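Side-chain contacts in protein tudor (Drosophila melanogaster, PDB 3NTK), which recognises methylated arginines of the Piwi protein Aubergine through its Tudor domains and is required in oogenesis for forming primordial germ cells: residues Tyr18-Ser23 with Ile83-Asn88; Val25-Gln30 with Ala105-His110; Pro43-Leu48 with Ala52-Gln57; Glu62-Ala67 with Gln93-Pro98; Val153-Phe156 with Asn161-Glu164. All blocks are in the same frame, centred on the assembly; numbering follows the deposited sequence.

Contact 1: residues Tyr18-Ser23 with Ile83-Asn88; sequences YVQMES and IDFGNN
Gly86 lies against the face of the Tyr18 ring: its CA is 4.0 Å from the ring centroid, a CH-pi contact only 23° off the normal, and its carbonyl lies over the same face, Gly86 O reaching Tyr18 CD1 at 3.5 Å. With no side chain and a positive phi of 67°, Gly86 can turn its backbone this close to the tyrosine. Two residues along the strand, Gln20 stretches beyond CG toward the turn, where its CG is 3.9 Å from Asp84 O. Its amide plane stands at 63° to the Phe85 ring.

This is where the two halves of an extended Tudor domain meet. Strand 16-21 belongs to the mixed sheet of the OB-fold half, while 83-88 leads into the last strand of the four-stranded Tudor sheet. The Phe85 ring also meets Tyr65, which lies edge-to-face with Phe82, a cluster consistent with the aromatic cage that Tudor domains use for methylated arginine.

Further out, a water 3.0 Å from Tyr18 OH makes a weak bond to Asn88 OD1, and the rings of His110 and His81 also meet Tyr18. The turn itself is held by outside partners: Asp84 OD1 takes both the backbone N-H of Tyr107 and a salt bridge from Arg66 NH2, and Ile83 O is hydrogen-bonded to Ser108 OG.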
# COMPACT_ATOMS: atom_id res chain seq x y z
N TYR A 18 -3.15 -4.34 -1.25
CA TYR A 18 -1.82 -3.87 -0.87
C TYR A 18 -1.42 -4.36 0.51
O TYR A 18 -2.25 -4.43 1.41
CB TYR A 18 -1.77 -2.34 -0.88
CG TYR A 18 -1.85 -1.73 -2.26
CD1 TYR A 18 -3.08 -1.57 -2.90
CD2 TYR A 18 -0.69 -1.32 -2.92
CE1 TYR A 18 -3.15 -1.00 -4.18
CE2 TYR A 18 -0.75 -0.75 -4.19
CZ TYR A 18 -1.97 -0.59 -4.81
OH TYR A 18 -2.01 -0.03 -6.07
N VAL A 19 -0.14 -4.66 0.67
CA VAL A 19 0.38 -5.12 1.94
C VAL A 19 1.66 -4.39 2.33
O VAL A 19 2.31 -3.76 1.50
CB VAL A 19 0.71 -6.63 1.90
CG1 VAL A 19 -0.51 -7.42 1.46
CG2 VAL A 19 1.89 -6.90 0.96
N GLN A 20 1.99 -4.48 3.61
CA GLN A 20 3.21 -3.90 4.14
C GLN A 20 3.91 -5.10 4.77
O GLN A 20 3.42 -5.68 5.74
CB GLN A 20 2.92 -2.83 5.19
CG GLN A 20 2.56 -1.46 4.61
CD GLN A 20 2.31 -0.39 5.67
OE1 GLN A 20 2.21 0.80 5.36
NE2 GLN A 20 2.19 -0.82 6.92
N MET A 21 5.04 -5.48 4.19
CA MET A 21 5.81 -6.61 4.68
C MET A 21 6.46 -6.30 6.02
O MET A 21 6.97 -5.20 6.24
CB MET A 21 6.90 -6.98 3.66
CG MET A 21 6.38 -7.22 2.25
SD MET A 21 5.24 -8.61 2.14
CE MET A 21 6.37 -9.93 2.20
N GLU A 22 6.45 -7.29 6.91
CA GLU A 22 7.04 -7.15 8.23
C GLU A 22 8.50 -6.74 8.10
O GLU A 22 9.01 -5.95 8.89
CB GLU A 22 6.93 -8.48 8.98
CG GLU A 22 7.41 -8.46 10.42
CD GLU A 22 7.26 -9.81 11.09
OE1 GLU A 22 7.89 -10.78 10.63
OE2 GLU A 22 6.50 -9.91 12.08
N SER A 23 9.18 -7.28 7.10
CA SER A 23 10.59 -6.98 6.87
C SER A 23 10.84 -5.51 6.54
O SER A 23 11.92 -4.98 6.83
CB SER A 23 11.14 -7.86 5.74
OG SER A 23 10.52 -7.57 4.50
N ILE A 83 2.49 5.85 -1.86
CA ILE A 83 3.29 4.66 -2.11
C ILE A 83 3.65 3.77 -0.93
O ILE A 83 3.88 2.57 -1.11
CB ILE A 83 4.59 5.02 -2.85
CG1 ILE A 83 5.47 5.91 -1.97
CG2 ILE A 83 4.25 5.73 -4.16
CD1 ILE A 83 6.86 6.13 -2.56
N ASP A 84 3.70 4.32 0.27
CA ASP A 84 4.06 3.50 1.41
C ASP A 84 2.84 2.92 2.13
O ASP A 84 2.99 2.09 3.03
CB ASP A 84 4.93 4.29 2.39
CG ASP A 84 6.20 4.80 1.73
OD1 ASP A 84 6.82 4.02 0.97
OD2 ASP A 84 6.58 5.97 1.97
N PHE A 85 1.65 3.33 1.72
CA PHE A 85 0.43 2.84 2.37
C PHE A 85 -0.63 2.29 1.43
O PHE A 85 -1.69 1.83 1.87
CB PHE A 85 -0.15 3.95 3.26
CG PHE A 85 0.77 4.34 4.38
CD1 PHE A 85 1.83 5.21 4.17
CD2 PHE A 85 0.61 3.77 5.64
CE1 PHE A 85 2.72 5.51 5.19
CE2 PHE A 85 1.51 4.06 6.67
CZ PHE A 85 2.56 4.93 6.44
N GLY A 86 -0.34 2.33 0.13
CA GLY A 86 -1.25 1.77 -0.86
C GLY A 86 -2.61 2.38 -1.11
O GLY A 86 -3.40 1.79 -1.86
N ASN A 87 -2.89 3.54 -0.53
CA ASN A 87 -4.19 4.20 -0.72
C ASN A 87 -4.11 5.44 -1.61
O ASN A 87 -3.07 6.08 -1.71
CB ASN A 87 -4.80 4.56 0.63
CG ASN A 87 -4.03 5.65 1.35
OD1 ASN A 87 -2.82 5.54 1.54
ND2 ASN A 87 -4.73 6.70 1.76
N ASN A 88 -5.23 5.76 -2.26
CA ASN A 88 -5.30 6.94 -3.12
C ASN A 88 -6.24 7.97 -2.51
O ASN A 88 -7.19 7.62 -1.80
CB ASN A 88 -5.81 6.56 -4.51
CG ASN A 88 -4.81 5.75 -5.29
OD1 ASN A 88 -4.26 4.78 -4.79
ND2 ASN A 88 -4.57 6.14 -6.54
O HOH W 1 -4.30 1.88 -6.51

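Contact 2: residues Val25-Gln30 with Ala105-His110; sequences VPALEQ and ARYSRH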
# COMPACT_ATOMS: atom_id res chain seq x y z
N VAL A 25 8.98 -2.95 7.73
CA VAL A 25 8.50 -2.07 8.79
C VAL A 25 9.57 -1.14 9.36
O VAL A 25 9.34 0.06 9.50
CB VAL A 25 7.85 -2.89 9.94
CG1 VAL A 25 7.49 -1.98 11.11
CG2 VAL A 25 6.59 -3.58 9.42
N PRO A 26 10.76 -1.68 9.70
CA PRO A 26 11.81 -0.81 10.25
C PRO A 26 12.13 0.36 9.32
O PRO A 26 12.19 1.51 9.75
CB PRO A 26 13.00 -1.76 10.40
CG PRO A 26 12.33 -3.09 10.67
CD PRO A 26 11.21 -3.08 9.66
N ALA A 27 12.34 0.05 8.04
CA ALA A 27 12.65 1.08 7.05
C ALA A 27 11.51 2.08 6.93
O ALA A 27 11.74 3.29 6.82
CB ALA A 27 12.94 0.44 5.69
N LEU A 28 10.28 1.59 6.95
CA LEU A 28 9.12 2.46 6.86
C LEU A 28 9.04 3.40 8.07
O LEU A 28 8.72 4.58 7.93
CB LEU A 28 7.83 1.65 6.77
CG LEU A 28 6.54 2.47 6.73
CD1 LEU A 28 6.57 3.41 5.53
CD2 LEU A 28 5.32 1.55 6.66
N GLU A 29 9.34 2.86 9.25
CA GLU A 29 9.30 3.67 10.47
C GLU A 29 10.38 4.74 10.42
O GLU A 29 10.19 5.84 10.94
CB GLU A 29 9.48 2.78 11.70
CG GLU A 29 8.38 1.75 11.88
CD GLU A 29 8.45 1.05 13.22
OE1 GLU A 29 9.53 0.51 13.55
OE2 GLU A 29 7.42 1.04 13.94
N GLN A 30 11.52 4.41 9.82
CA GLN A 30 12.61 5.37 9.68
C GLN A 30 12.16 6.46 8.71
O GLN A 30 12.36 7.64 8.95
CB GLN A 30 13.88 4.69 9.15
CG GLN A 30 15.01 5.68 8.85
CD GLN A 30 16.28 5.02 8.35
OE1 GLN A 30 16.89 4.20 9.04
NE2 GLN A 30 16.70 5.37 7.13
N ALA A 105 12.65 2.40 -1.89
CA ALA A 105 11.54 1.84 -2.65
C ALA A 105 10.24 2.03 -1.87
O ALA A 105 10.27 2.26 -0.66
CB ALA A 105 11.78 0.35 -2.91
N ARG A 106 9.11 1.94 -2.56
CA ARG A 106 7.81 2.07 -1.91
C ARG A 106 7.70 0.99 -0.84
O ARG A 106 8.19 -0.14 -1.02
CB ARG A 106 6.69 1.89 -2.94
CG ARG A 106 6.69 0.56 -3.68
CD ARG A 106 5.52 0.49 -4.65
NE ARG A 106 4.25 0.53 -3.94
CZ ARG A 106 3.13 1.09 -4.39
NH1 ARG A 106 3.11 1.69 -5.58
NH2 ARG A 106 2.03 1.06 -3.65
N TYR A 107 7.07 1.33 0.29
CA TYR A 107 6.94 0.38 1.38
C TYR A 107 5.61 -0.37 1.47
O TYR A 107 5.38 -1.11 2.42
CB TYR A 107 7.29 1.04 2.71
CG TYR A 107 8.77 1.36 2.80
CD1 TYR A 107 9.72 0.36 2.63
CD2 TYR A 107 9.21 2.66 3.02
CE1 TYR A 107 11.09 0.64 2.67
CE2 TYR A 107 10.58 2.96 3.07
CZ TYR A 107 11.50 1.94 2.88
OH TYR A 107 12.85 2.22 2.92
N SER A 108 4.74 -0.16 0.49
CA SER A 108 3.49 -0.91 0.41
C SER A 108 3.67 -1.67 -0.91
O SER A 108 4.32 -1.16 -1.84
CB SER A 108 2.25 -0.00 0.35
OG SER A 108 2.10 0.65 -0.89
N ARG A 109 3.14 -2.88 -0.99
CA ARG A 109 3.28 -3.67 -2.21
C ARG A 109 1.95 -4.10 -2.76
O ARG A 109 1.08 -4.56 -2.02
CB ARG A 109 4.11 -4.91 -1.93
CG ARG A 109 5.46 -4.60 -1.34
CD ARG A 109 6.29 -5.85 -1.22
NE ARG A 109 7.54 -5.56 -0.52
CZ ARG A 109 8.56 -6.41 -0.44
NH1 ARG A 109 8.48 -7.59 -1.04
NH2 ARG A 109 9.64 -6.07 0.23
N HIS A 110 1.78 -3.93 -4.07
CA HIS A 110 0.55 -4.35 -4.71
C HIS A 110 0.65 -5.85 -4.94
O HIS A 110 1.70 -6.36 -5.36
CB HIS A 110 0.35 -3.63 -6.04
CG HIS A 110 -0.96 -3.95 -6.70
ND1 HIS A 110 -1.04 -4.61 -7.91
CD2 HIS A 110 -2.23 -3.74 -6.30
CE1 HIS A 110 -2.31 -4.80 -8.22
NE2 HIS A 110 -3.06 -4.28 -7.26
O HOH W 2 13.52 4.28 4.71
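Tyr107 lays one face of its ring against the first turn of helix 25-38, at Ala27 and Leu28. Leu28 N sits 4.1 Å above the Tyr107 ring plane, over its centre, so the ring packs on the helix backbone as much as on side chains. The two residues divide the ring between them. Toward the hydroxyl end, the methyl of Ala27 takes over, with its CB 3.5 Å from Tyr107 CZ. Toward the root, Leu28 and Tyr107 pass antiparallel to one another, and the Leu28 CD1 methyl comes to 3.7 Å from Tyr107 CD2. Leu28 gets there with CG anti to the backbone N (chi1 177°), which carries the branch back along the tyrosine toward its CB.

A water ties the end of the ring to the helix: it donates to Ala27 O at 2.9 Å and bonds to Tyr107 OH at 2.8 Å. On the opposite face of the ring, Ala105 O lies 3.6 Å above the plane of Tyr107, over its centre, so the ring is sandwiched between helix and loop backbone. The loop is braced by its own side chain too. Arg106 NE donates to Ser108 O at 2.7 Å, with the oxygen close to the guanidinium plane.

In the extended Tudor domain, helix 25-38 runs from the OB-fold half to the Tudor half, and loop 105-108 packs against it on the way back. Arg109 NH2 adds a salt bridge to Asp24 just ahead of the helix, Leu28 also touches Gln20 of strand 16-21, and strand 109-113 then enters the mixed sheet beside that strand.

Contact 3: residues Pro43-Leu48 with Ala52-Gln57; sequences PAFSDL and ALCVAQ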
# COMPACT_ATOMS: atom_id res chain seq x y z
N PRO A 43 9.73 22.91 1.21
CA PRO A 43 9.08 23.92 0.38
C PRO A 43 7.92 23.35 -0.42
O PRO A 43 7.77 22.13 -0.54
CB PRO A 43 10.22 24.41 -0.51
CG PRO A 43 11.04 23.17 -0.70
CD PRO A 43 11.08 22.61 0.71
N ALA A 44 7.09 24.23 -0.96
CA ALA A 44 5.93 23.82 -1.74
C ALA A 44 6.37 23.15 -3.04
O ALA A 44 7.39 23.51 -3.62
CB ALA A 44 5.05 25.02 -2.05
N PHE A 45 5.59 22.18 -3.48
CA PHE A 45 5.86 21.48 -4.73
C PHE A 45 4.79 21.98 -5.68
O PHE A 45 3.60 21.89 -5.38
CB PHE A 45 5.73 19.97 -4.54
CG PHE A 45 5.93 19.18 -5.80
CD1 PHE A 45 7.17 19.15 -6.42
CD2 PHE A 45 4.87 18.49 -6.37
CE1 PHE A 45 7.36 18.44 -7.61
CE2 PHE A 45 5.04 17.77 -7.55
CZ PHE A 45 6.29 17.75 -8.17
N SER A 46 5.21 22.51 -6.83
CA SER A 46 4.26 23.04 -7.79
C SER A 46 4.31 22.40 -9.18
O SER A 46 3.49 22.72 -10.04
CB SER A 46 4.44 24.56 -7.91
OG SER A 46 5.78 24.89 -8.23
N ASP A 47 5.27 21.51 -9.40
CA ASP A 47 5.41 20.83 -10.69
C ASP A 47 4.43 19.66 -10.77
O ASP A 47 4.83 18.50 -10.87
CB ASP A 47 6.84 20.31 -10.88
CG ASP A 47 7.03 19.60 -12.21
OD1 ASP A 47 6.85 20.25 -13.26
OD2 ASP A 47 7.36 18.39 -12.20
N LEU A 48 3.13 19.97 -10.72
CA LEU A 48 2.11 18.93 -10.76
C LEU A 48 1.94 18.30 -12.13
O LEU A 48 1.46 18.93 -13.07
CB LEU A 48 0.77 19.49 -10.28
CG LEU A 48 0.78 20.13 -8.89
CD1 LEU A 48 -0.65 20.51 -8.49
CD2 LEU A 48 1.38 19.18 -7.87
N ALA A 52 4.79 12.40 -11.09
CA ALA A 52 5.65 13.16 -10.20
C ALA A 52 5.61 12.62 -8.78
O ALA A 52 4.55 12.25 -8.27
CB ALA A 52 5.25 14.63 -10.20
N LEU A 53 6.78 12.57 -8.14
CA LEU A 53 6.89 12.09 -6.77
C LEU A 53 7.02 13.30 -5.86
O LEU A 53 7.72 14.26 -6.19
CB LEU A 53 8.12 11.19 -6.62
CG LEU A 53 7.98 10.02 -5.64
CD1 LEU A 53 6.91 9.06 -6.16
CD2 LEU A 53 9.32 9.30 -5.51
N CYS A 54 6.34 13.27 -4.72
CA CYS A 54 6.40 14.39 -3.79
C CYS A 54 5.93 13.95 -2.41
O CYS A 54 5.82 12.76 -2.12
CB CYS A 54 5.50 15.53 -4.29
SG CYS A 54 3.74 15.08 -4.36
N VAL A 55 5.68 14.94 -1.57
CA VAL A 55 5.17 14.73 -0.22
C VAL A 55 3.80 15.37 -0.29
O VAL A 55 3.67 16.52 -0.67
CB VAL A 55 6.04 15.45 0.83
CG1 VAL A 55 5.43 15.31 2.21
CG2 VAL A 55 7.45 14.87 0.83
N ALA A 56 2.77 14.61 0.06
CA ALA A 56 1.41 15.12 0.00
C ALA A 56 0.64 14.83 1.29
O ALA A 56 0.90 13.85 1.97
CB ALA A 56 0.68 14.51 -1.19
N GLN A 57 -0.31 15.70 1.61
CA GLN A 57 -1.08 15.52 2.82
C GLN A 57 -2.36 14.74 2.56
O GLN A 57 -3.10 15.02 1.61
CB GLN A 57 -1.43 16.89 3.42
CG GLN A 57 -2.19 16.80 4.73
CD GLN A 57 -2.46 18.16 5.33
OE1 GLN A 57 -3.06 19.02 4.70
NE2 GLN A 57 -2.00 18.36 6.56
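Beside Cys54, on whose CB the Phe45 ring rests, Val55 O accepts a backbone hydrogen bond from Arg95 N at 2.7 Å. That bond pairs the first and last strands, 53-58 and 87-95, of the Tudor core, a member of the SH3-like clan whose four antiparallel strands curl until the first pairs with the last. Segment 43-48 has no regular structure of its own; it follows helix 25-38 in the chain and drapes over the start of strand 53-58, tied to strand 87-95 and the residue after it by main-chain hydrogen bonds of Phe45 with Phe94 and Pro43 with Gln96.

Phe45 does most of the touching. With CG anti to the backbone N (chi1 177°), its ring swings in toward the strand and receives Cys54 over one face. The Cys54 CB is 4.0 Å from the centroid of the Phe45 ring and 25° off the normal, a CH-pi contact. The sulfur is more oblique: Cys54 SG lies 4.9 Å from the same Phe45 centroid, at 43°. The opposite face is covered by Phe45's own chain, which folds back through an inverse gamma turn centred on Asp47 and brings Asp47 N over the middle of the ring, 4.0 Å above the Phe45 plane. Phe94 of strand 87-95 touches Phe45, Leu48 and Cys54, binding loop and strand into one apolar patch. At the ring edge, near its plane, the Ala52 methyl fills the angle between Phe45 and Asp47, its CB 3.9 Å from both Phe45 CZ and Asp47 O.

Contact 4: residues Glu62-Ala67 with Gln93-Pro98; sequences EVFYRA and QFRQLP
Arg95 reaches across the face of the curled Tudor sheet and lays its side chain against the outer end of the Phe64 ring, at CZ, CE1 and CE2, joining the last strand, 87-95, to strand 63-72. These strands are not neighbours here: 53-58 runs between them, and the two short pieces that touch run 46° apart.

From CB outward the arginine is a straight rod, extended from CG to NE. Its CB packs on Pro43 O, in the loop that precedes the barrel, at 3.5 Å from Arg95 CB. The aliphatic part then meets Phe64 CE2, Arg95 CG lying 4.1 Å from it and CD a little nearer. NE makes the closest approach, 3.4 Å from Arg95 NE to Phe64 CZ. Beyond it, the guanidinium carbon Arg95 CZ is 3.5 Å from Phe64 CZ. That ring atom thus sits over one face of the guanidinium, while the two planes are tilted by 33° and the side chains cross at about a right angle. At the tip, Arg95 NH1 donates to Glu39 O, a bond that limits the rotation of the flat group beside the ring. Phe64 CE2 also rests on Gln93 CB at 4.2 Å.

A second, looser touch lies along the strand at Arg66. Its chain bends at chi3 (-65°), sending the charged end away to a salt bridge with Asp84 and to backbone oxygens of Leu101, Pro104 and Ala105. The aliphatic part is left to meet Leu97, whose CD1 methyl is 4.1 Å from both Arg66 CG and Arg66 CD.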
# COMPACT_ATOMS: atom_id res chain seq x y z
N GLU A 62 -4.56 14.21 7.73
CA GLU A 62 -3.85 15.48 7.83
C GLU A 62 -2.35 15.25 8.03
O GLU A 62 -1.63 16.14 8.44
CB GLU A 62 -4.41 16.33 8.97
CG GLU A 62 -5.83 16.82 8.73
CD GLU A 62 -6.21 17.98 9.64
OE1 GLU A 62 -6.12 17.83 10.88
OE2 GLU A 62 -6.61 19.04 9.11
N VAL A 63 -1.90 14.04 7.71
CA VAL A 63 -0.49 13.68 7.84
C VAL A 63 0.17 13.72 6.46
O VAL A 63 -0.49 13.44 5.46
CB VAL A 63 -0.34 12.25 8.41
CG1 VAL A 63 1.13 11.86 8.46
CG2 VAL A 63 -0.96 12.18 9.80
N PHE A 64 1.45 14.08 6.39
CA PHE A 64 2.14 14.11 5.10
C PHE A 64 2.84 12.77 4.83
O PHE A 64 3.50 12.21 5.71
CB PHE A 64 3.17 15.24 5.05
CG PHE A 64 2.57 16.60 4.83
CD1 PHE A 64 2.16 17.38 5.91
CD2 PHE A 64 2.37 17.09 3.55
CE1 PHE A 64 1.56 18.62 5.71
CE2 PHE A 64 1.77 18.33 3.34
CZ PHE A 64 1.37 19.10 4.43
N TYR A 65 2.68 12.27 3.60
CA TYR A 65 3.28 10.99 3.18
C TYR A 65 3.93 11.12 1.80
O TYR A 65 3.65 12.07 1.05
CB TYR A 65 2.19 9.92 3.03
CG TYR A 65 1.36 9.62 4.25
CD1 TYR A 65 1.88 8.87 5.31
CD2 TYR A 65 0.04 10.04 4.33
CE1 TYR A 65 1.10 8.55 6.42
CE2 TYR A 65 -0.76 9.73 5.44
CZ TYR A 65 -0.22 8.98 6.47
OH TYR A 65 -1.01 8.66 7.56
N ARG A 66 4.78 10.16 1.46
CA ARG A 66 5.40 10.16 0.13
C ARG A 66 4.24 9.84 -0.80
O ARG A 66 3.41 8.97 -0.51
CB ARG A 66 6.49 9.08 0.01
CG ARG A 66 7.72 9.32 0.90
CD ARG A 66 8.94 8.57 0.37
NE ARG A 66 8.76 7.12 0.42
CZ ARG A 66 9.62 6.24 -0.10
NH1 ARG A 66 10.71 6.66 -0.72
NH2 ARG A 66 9.37 4.94 0.00
N ALA A 67 4.19 10.51 -1.94
CA ALA A 67 3.10 10.30 -2.86
C ALA A 67 3.48 10.46 -4.33
O ALA A 67 4.42 11.19 -4.67
CB ALA A 67 1.95 11.25 -2.52
N GLN A 93 -2.46 19.77 -0.96
CA GLN A 93 -1.22 20.13 -0.28
C GLN A 93 -0.04 19.26 -0.69
O GLN A 93 -0.01 18.06 -0.40
CB GLN A 93 -1.44 20.03 1.24
CG GLN A 93 -2.61 20.86 1.75
CD GLN A 93 -2.52 22.33 1.35
OE1 GLN A 93 -1.44 22.91 1.33
NE2 GLN A 93 -3.66 22.93 1.02
N PHE A 94 0.93 19.87 -1.36
CA PHE A 94 2.11 19.15 -1.82
C PHE A 94 3.38 19.87 -1.43
O PHE A 94 3.48 21.10 -1.53
CB PHE A 94 2.10 19.00 -3.35
CG PHE A 94 0.78 18.58 -3.91
CD1 PHE A 94 -0.18 19.53 -4.25
CD2 PHE A 94 0.49 17.24 -4.09
CE1 PHE A 94 -1.42 19.14 -4.76
CE2 PHE A 94 -0.75 16.84 -4.61
CZ PHE A 94 -1.70 17.80 -4.94
N ARG A 95 4.37 19.09 -0.99
CA ARG A 95 5.65 19.65 -0.63
C ARG A 95 6.72 18.85 -1.34
O ARG A 95 6.49 17.70 -1.74
CB ARG A 95 5.83 19.63 0.88
CG ARG A 95 4.75 20.45 1.58
CD ARG A 95 4.96 20.59 3.06
NE ARG A 95 3.86 21.35 3.65
CZ ARG A 95 3.72 21.58 4.95
NH1 ARG A 95 4.62 21.12 5.81
NH2 ARG A 95 2.67 22.26 5.40
N GLN A 96 7.89 19.44 -1.50
CA GLN A 96 8.97 18.76 -2.20
C GLN A 96 9.59 17.62 -1.39
O GLN A 96 9.82 17.74 -0.19
CB GLN A 96 10.03 19.77 -2.61
CG GLN A 96 9.53 20.67 -3.73
CD GLN A 96 10.61 21.53 -4.32
OE1 GLN A 96 11.74 21.08 -4.53
NE2 GLN A 96 10.28 22.79 -4.63
N LEU A 97 9.85 16.51 -2.07
CA LEU A 97 10.46 15.35 -1.43
C LEU A 97 11.97 15.41 -1.65
O LEU A 97 12.44 15.41 -2.78
CB LEU A 97 9.90 14.06 -2.04
CG LEU A 97 10.46 12.72 -1.55
CD1 LEU A 97 10.08 12.49 -0.09
CD2 LEU A 97 9.89 11.60 -2.43
N PRO A 98 12.74 15.48 -0.56
CA PRO A 98 14.21 15.52 -0.69
C PRO A 98 14.67 14.33 -1.52
O PRO A 98 14.11 13.23 -1.40
CB PRO A 98 14.68 15.44 0.77
CG PRO A 98 13.57 16.15 1.51
CD PRO A 98 12.33 15.60 0.85

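Contact 5: residues Val153-Phe156 with Asn161-Glu164; sequences VRLF and NISE
Phe156 and Asn161 face each other as an antiparallel non-hydrogen-bonded pair, CA to CA 4.5 Å, and just beyond them Ile162 N donates to Leu155 O at 3.0 Å. The motif is a tight beta-hairpin at the end of strand 151-157, in the mixed sheet of the OB-fold half; its short return strand, 160-161, runs into the short, weakly bonded helix 162-165, where Glu164 N is bonded back to Asn161 O.

The side chains fall on two sides. On one, Phe156 and Asn161 lie alongside each other and point the same way, the ring and the amide 36° apart. Both have CG anti to the carbonyl carbon, chi1 -60° for Phe156 and -83° for Asn161, which brings the amide oxygen against the ring: Asn161 OD1 is 3.2 Å from Phe156 CE2, approaching obliquely. On the other, Leu155 and Ile162 cross at a slant into the buried interior, with Leu155 CD2 4.2 Å from Ile162 CG1. Ile162 packs further on Leu126 and Phe129 of helix 120-131, whose Cys121 is disulfide-bonded to the C-terminal Cys169.

Leu155 O has two donors. Besides the N-H of Ile162 it takes one from a water, which gives its other proton to the side chain of Asn161, at 2.8 Å from Leu155 O and 2.7 Å from Asn161 OD1.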
# COMPACT_ATOMS: atom_id res chain seq x y z
N VAL A 153 0.57 -13.74 -5.44
CA VAL A 153 0.79 -14.45 -4.19
C VAL A 153 -0.27 -15.46 -3.77
O VAL A 153 -1.35 -15.54 -4.35
CB VAL A 153 0.91 -13.44 -3.02
CG1 VAL A 153 1.91 -12.34 -3.36
CG2 VAL A 153 -0.46 -12.82 -2.71
N ARG A 154 0.07 -16.24 -2.75
CA ARG A 154 -0.84 -17.20 -2.14
C ARG A 154 -0.95 -16.63 -0.73
O ARG A 154 0.06 -16.32 -0.09
CB ARG A 154 -0.24 -18.60 -2.09
CG ARG A 154 -0.21 -19.30 -3.44
CD ARG A 154 0.45 -20.66 -3.32
NE ARG A 154 0.72 -21.23 -4.64
CZ ARG A 154 1.54 -22.25 -4.85
NH1 ARG A 154 2.18 -22.81 -3.83
NH2 ARG A 154 1.74 -22.70 -6.08
N LEU A 155 -2.18 -16.49 -0.25
CA LEU A 155 -2.43 -15.90 1.06
C LEU A 155 -2.65 -16.92 2.17
O LEU A 155 -3.32 -17.94 1.98
CB LEU A 155 -3.63 -14.96 0.97
CG LEU A 155 -4.03 -14.13 2.19
CD1 LEU A 155 -2.94 -13.13 2.51
CD2 LEU A 155 -5.35 -13.41 1.90
N PHE A 156 -2.09 -16.62 3.34
CA PHE A 156 -2.23 -17.48 4.51
C PHE A 156 -2.62 -16.67 5.73
O PHE A 156 -2.34 -15.47 5.82
CB PHE A 156 -0.91 -18.22 4.80
CG PHE A 156 -0.44 -19.09 3.67
CD1 PHE A 156 0.07 -18.53 2.50
CD2 PHE A 156 -0.52 -20.48 3.76
CE1 PHE A 156 0.49 -19.33 1.44
CE2 PHE A 156 -0.11 -21.29 2.71
CZ PHE A 156 0.40 -20.72 1.55
N ASN A 161 -3.46 -21.97 4.70
CA ASN A 161 -4.05 -21.45 3.47
C ASN A 161 -5.35 -20.74 3.83
O ASN A 161 -6.19 -21.31 4.54
CB ASN A 161 -4.32 -22.58 2.47
CG ASN A 161 -3.09 -22.96 1.68
OD1 ASN A 161 -2.58 -22.17 0.89
ND2 ASN A 161 -2.61 -24.19 1.87
N ILE A 162 -5.51 -19.51 3.36
CA ILE A 162 -6.69 -18.71 3.66
C ILE A 162 -8.02 -19.45 3.48
O ILE A 162 -8.91 -19.32 4.32
CB ILE A 162 -6.69 -17.41 2.80
CG1 ILE A 162 -7.81 -16.48 3.27
CG2 ILE A 162 -6.83 -17.75 1.34
CD1 ILE A 162 -7.62 -15.94 4.67
N SER A 163 -8.13 -20.24 2.42
CA SER A 163 -9.35 -21.00 2.16
C SER A 163 -9.74 -21.89 3.34
O SER A 163 -10.92 -22.17 3.56
CB SER A 163 -9.19 -21.85 0.90
OG SER A 163 -10.35 -22.61 0.64
N GLU A 164 -8.75 -22.33 4.11
CA GLU A 164 -9.01 -23.19 5.26
C GLU A 164 -9.59 -22.39 6.43
O GLU A 164 -10.37 -22.93 7.21
CB GLU A 164 -7.73 -23.89 5.72
CG GLU A 164 -7.94 -24.81 6.91
CD GLU A 164 -6.65 -25.42 7.41
OE1 GLU A 164 -5.91 -26.01 6.60
OE2 GLU A 164 -6.37 -25.30 8.63
O HOH W 3 -3.78 -19.92 0.01

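How the contacts relate
The contacts line up along the elongated domain. Contact 5 sits in the OB-fold half and contacts 3 and 4 in the Tudor half, about 38 and 35 Å from it between centres. Contacts 1 and 2, their centres about 7 Å apart, occupy the junction. Along the chain, 1 and 2 interlock and both enclose 3; 4 lies within 2, and 5 comes last. Contacts 3 and 4, about 6 Å apart between centres, share the four-stranded sheet; contact 1 joins the two sheets, through strands 16-21 and 87-95, and 2 and 5 reach the mixed one. Arg66 of contact 4 bonds to Asp84 and Ala105 of contacts 1 and 2, and Ile83 to Ser108, so the junction is cross-linked to the Tudor core.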